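Local coordinates for protein peptidoglycan-N-acetylmuramic acid deacetylase PdaC (PDB 6H8N) that removes acetyl groups from N-acetylmuramic acid residues of peptidoglycan, conferring lysozyme resistance, and also deacetylates short chitin oligomers, at residues A[82-87]-A[117-122]. The protein carries 1 engineered substitution. Sequence-based numbering, arbitrary orientation.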
ATOM      1  N   GLU A  82      14.791   4.419  18.726  1.00 17.56           N
ATOM      2  CA  GLU A  82      13.913   5.470  18.218  1.00 18.90           C
ATOM      3  C   GLU A  82      13.124   4.984  17.007  1.00 14.93           C
ATOM      4  O   GLU A  82      11.936   5.317  16.859  1.00 14.96           O
ATOM      5  CB  GLU A  82      14.738   6.692  17.822  1.00 19.57           C
ATOM      6  CG  GLU A  82      15.373   7.439  18.989  1.00 22.11           C
ATOM      7  CD  GLU A  82      16.358   8.516  18.537  1.00 33.95           C
ATOM      8  OE1 GLU A  82      16.976   8.361  17.456  1.00 30.33           O
ATOM      9  OE2 GLU A  82      16.512   9.521  19.268  1.00 37.74           O
ATOM     10  N   ALA A  83      13.768   4.205  16.137  1.00 14.66           N
ATOM     11  CA  ALA A  83      13.078   3.689  14.960  1.00 13.00           C
ATOM     12  C   ALA A  83      11.971   2.731  15.370  1.00 15.43           C
ATOM     13  O   ALA A  83      10.860   2.783  14.821  1.00 13.82           O
ATOM     14  CB  ALA A  83      14.064   2.991  14.027  1.00 16.19           C
ATOM     15  N   LEU A  84      12.251   1.842  16.332  1.00 14.87           N
ATOM     16  CA  LEU A  84      11.220   0.921  16.798  1.00 13.88           C
ATOM     17  C   LEU A  84      10.069   1.670  17.445  1.00 15.27           C
ATOM     18  O   LEU A  84       8.911   1.258  17.308  1.00 15.73           O
ATOM     19  CB  LEU A  84      11.828  -0.118  17.751  1.00 15.27           C
ATOM     20  CG  LEU A  84      12.816  -1.073  17.090  1.00 21.55           C
ATOM     21  CD1 LEU A  84      13.441  -2.004  18.138  1.00 25.23           C
ATOM     22  CD2 LEU A  84      12.171  -1.885  15.965  1.00 26.49           C
ATOM     23  N   LYS A  85      10.341   2.777  18.128  1.00 13.92           N
ATOM     24  CA  LYS A  85       9.267   3.572  18.702  1.00 13.49           C
ATOM     25  C   LYS A  85       8.373   4.172  17.616  1.00 13.99           C
ATOM     26  O   LYS A  85       7.151   4.256  17.791  1.00 14.14           O
ATOM     27  CB  LYS A  85       9.837   4.653  19.607  1.00 17.95           C
ATOM     28  CG  LYS A  85       8.802   5.411  20.378  1.00 22.48           C
ATOM     29  CD  LYS A  85       9.465   6.300  21.412  1.00 27.82           C
ATOM     30  CE  LYS A  85       8.449   6.852  22.391  1.00 32.69           C
ATOM     31  NZ  LYS A  85       7.364   7.598  21.709  1.00 28.53           N
ATOM     32  N   GLN A  86       8.963   4.632  16.506  1.00 13.02           N
ATOM     33  CA  GLN A  86       8.160   5.119  15.385  1.00 13.95           C
ATOM     34  C   GLN A  86       7.190   4.040  14.913  1.00 12.04           C
ATOM     35  O   GLN A  86       6.000   4.306  14.688  1.00 12.25           O
ATOM     36  CB  GLN A  86       9.081   5.522  14.235  1.00 13.45           C
ATOM     37  CG  GLN A  86       9.773   6.863  14.400  1.00 13.46           C
ATOM     38  CD  GLN A  86       8.921   8.015  13.947  1.00 13.58           C
ATOM     39  OE1 GLN A  86       8.063   7.882  13.065  1.00 11.82           O
ATOM     40  NE2 GLN A  86       9.148   9.176  14.529  1.00 16.50           N
ATOM     41  N   ILE A  87       7.690   2.823  14.767  1.00 11.17           N
ATOM     42  CA  ILE A  87       6.861   1.721  14.288  1.00 11.42           C
ATOM     43  C   ILE A  87       5.836   1.324  15.338  1.00 12.10           C
ATOM     44  O   ILE A  87       4.642   1.201  15.042  1.00 11.15           O
ATOM     45  CB  ILE A  87       7.744   0.535  13.861  1.00 13.10           C
ATOM     46  CG1 ILE A  87       8.695   0.943  12.729  1.00 13.66           C
ATOM     47  CG2 ILE A  87       6.895  -0.668  13.443  1.00 14.76           C
ATOM     48  CD1 ILE A  87       8.074   1.634  11.550  1.00 16.20           C
ATOM     49  N   ARG A 117      15.298  -4.672  10.225  1.00 22.08           N
ATOM     50  CA  ARG A 117      14.500  -5.785   9.723  1.00 25.41           C
ATOM     51  C   ARG A 117      14.266  -6.812  10.815  1.00 26.33           C
ATOM     52  O   ARG A 117      13.126  -7.200  11.092  1.00 28.06           O
ATOM     53  CB  ARG A 117      15.224  -6.446   8.555  1.00 30.88           C
ATOM     54  CG  ARG A 117      14.713  -6.069   7.201  1.00 38.47           C
ATOM     55  CD  ARG A 117      15.497  -6.773   6.121  1.00 39.69           C
ATOM     56  NE  ARG A 117      15.603  -5.944   4.930  1.00 40.59           N
ATOM     57  CZ  ARG A 117      14.666  -5.860   3.992  1.00 37.45           C
ATOM     58  NH1 ARG A 117      13.543  -6.559   4.103  1.00 37.52           N
ATOM     59  NH2 ARG A 117      14.855  -5.078   2.940  1.00 42.69           N
ATOM     60  N   SER A 118      15.347  -7.268  11.453  1.00 25.08           N
ATOM     61  CA  SER A 118      15.218  -8.339  12.433  1.00 28.84           C
ATOM     62  C   SER A 118      14.442  -7.888  13.661  1.00 32.20           C
ATOM     63  O   SER A 118      13.704  -8.686  14.249  1.00 34.30           O
ATOM     64  CB  SER A 118      16.593  -8.885  12.823  1.00 32.69           C
ATOM     65  OG  SER A 118      17.418  -7.877  13.370  1.00 39.58           O
ATOM     66  N   GLN A 119      14.563  -6.622  14.048  1.00 26.88           N
ATOM     67  CA  GLN A 119      13.922  -6.164  15.271  1.00 25.94           C
ATOM     68  C   GLN A 119      12.474  -5.740  15.081  1.00 27.94           C
ATOM     69  O   GLN A 119      11.708  -5.758  16.048  1.00 24.63           O
ATOM     70  CB  GLN A 119      14.716  -5.007  15.874  1.00 25.90           C
ATOM     71  CG  GLN A 119      16.160  -5.371  16.169  1.00 33.92           C
ATOM     72  CD  GLN A 119      16.490  -5.296  17.630  1.00 35.42           C
ATOM     73  OE1 GLN A 119      16.140  -4.332  18.314  1.00 40.42           O
ATOM     74  NE2 GLN A 119      17.173  -6.325  18.132  1.00 43.42           N
ATOM     75  N   MET A 120      12.070  -5.340  13.871  1.00 28.53           N
ATOM     76  CA  MET A 120      10.689  -4.892  13.684  1.00 27.32           C
ATOM     77  C   MET A 120       9.713  -6.059  13.683  1.00 24.05           C
ATOM     78  O   MET A 120       8.550  -5.886  14.067  1.00 24.82           O
ATOM     79  CB  MET A 120      10.547  -4.105  12.385  1.00 23.57           C
ATOM     80  CG  MET A 120      11.070  -2.684  12.435  1.00 21.45           C
ATOM     81  SD  MET A 120      10.732  -1.793  10.897  1.00 23.94           S
ATOM     82  CE  MET A 120      11.529  -2.851   9.698  1.00 21.85           C
ATOM     83  N   LYS A 121      10.147  -7.235  13.231  1.00 27.03           N
ATOM     84  CA  LYS A 121       9.296  -8.425  13.237  1.00 29.51           C
ATOM     85  C   LYS A 121       8.021  -8.191  12.431  1.00 31.07           C
ATOM     86  O   LYS A 121       6.926  -8.587  12.830  1.00 25.82           O
ATOM     87  CB  LYS A 121       8.971  -8.877  14.662  1.00 38.01           C
ATOM     88  N   MET A 122       8.169  -7.524  11.290  1.00 20.15           N
ATOM     89  CA  MET A 122       7.070  -7.268  10.376  1.00 18.53           C
ATOM     90  C   MET A 122       7.544  -7.600   8.975  1.00 14.21           C
ATOM     91  O   MET A 122       8.739  -7.710   8.718  1.00 21.06           O
ATOM     92  CB  MET A 122       6.600  -5.809  10.454  1.00 16.22           C
ATOM     93  CG  MET A 122       6.030  -5.448  11.828  1.00 16.53           C
ATOM     94  SD  MET A 122       5.426  -3.762  11.951  1.00 16.57           S
ATOM     95  CE  MET A 122       3.918  -3.842  11.003  1.00 10.87           C
TER
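L84 and M120 bring the two backbones closest, 6.6 Å between their CA atoms, where one turn of helix 80-98 faces the last turn of helix 114-120 and the loop after it. No hydrogen bond crosses here; methyl, methylene and thioether groups do the work. L84 reaches both M120 and Q119: CD2 rests 3.8 Å from CG of M120, while CD1 comes 3.6 Å from OE1 of Q119, a van der Waals touch. The Q119 chain bends at chi2 (-117°) and crosses the leucine at about a right angle, with its CB also against the leucine methyls. One turn further along, two branches of I87 each meet a methionine sulfur. Its CG1 lies 3.9 Å from SD of M120, and its CG2, anti to the backbone N, reaches to 3.7 Å from SD of M122.

This is the C-terminal domain of PdaC, the NodB-homology catalytic domain of carbohydrate esterase family 4. The contact joins helix 80-98 to the end of helix 114-120 near the metal site without being part of it: the I87 side chain is about 7 Å from that of the zinc ligand H68 and about 11 Å from the zinc. K121, with positive phi (58°), ends helix 114-120, and the extended M122 points its CB back toward helix 80-98 before strand 123-124. I87, M120 and M122 all touch V105 of strand 104-105, which pairs in parallel with strand 123-124, while Q119 lies toward solvent.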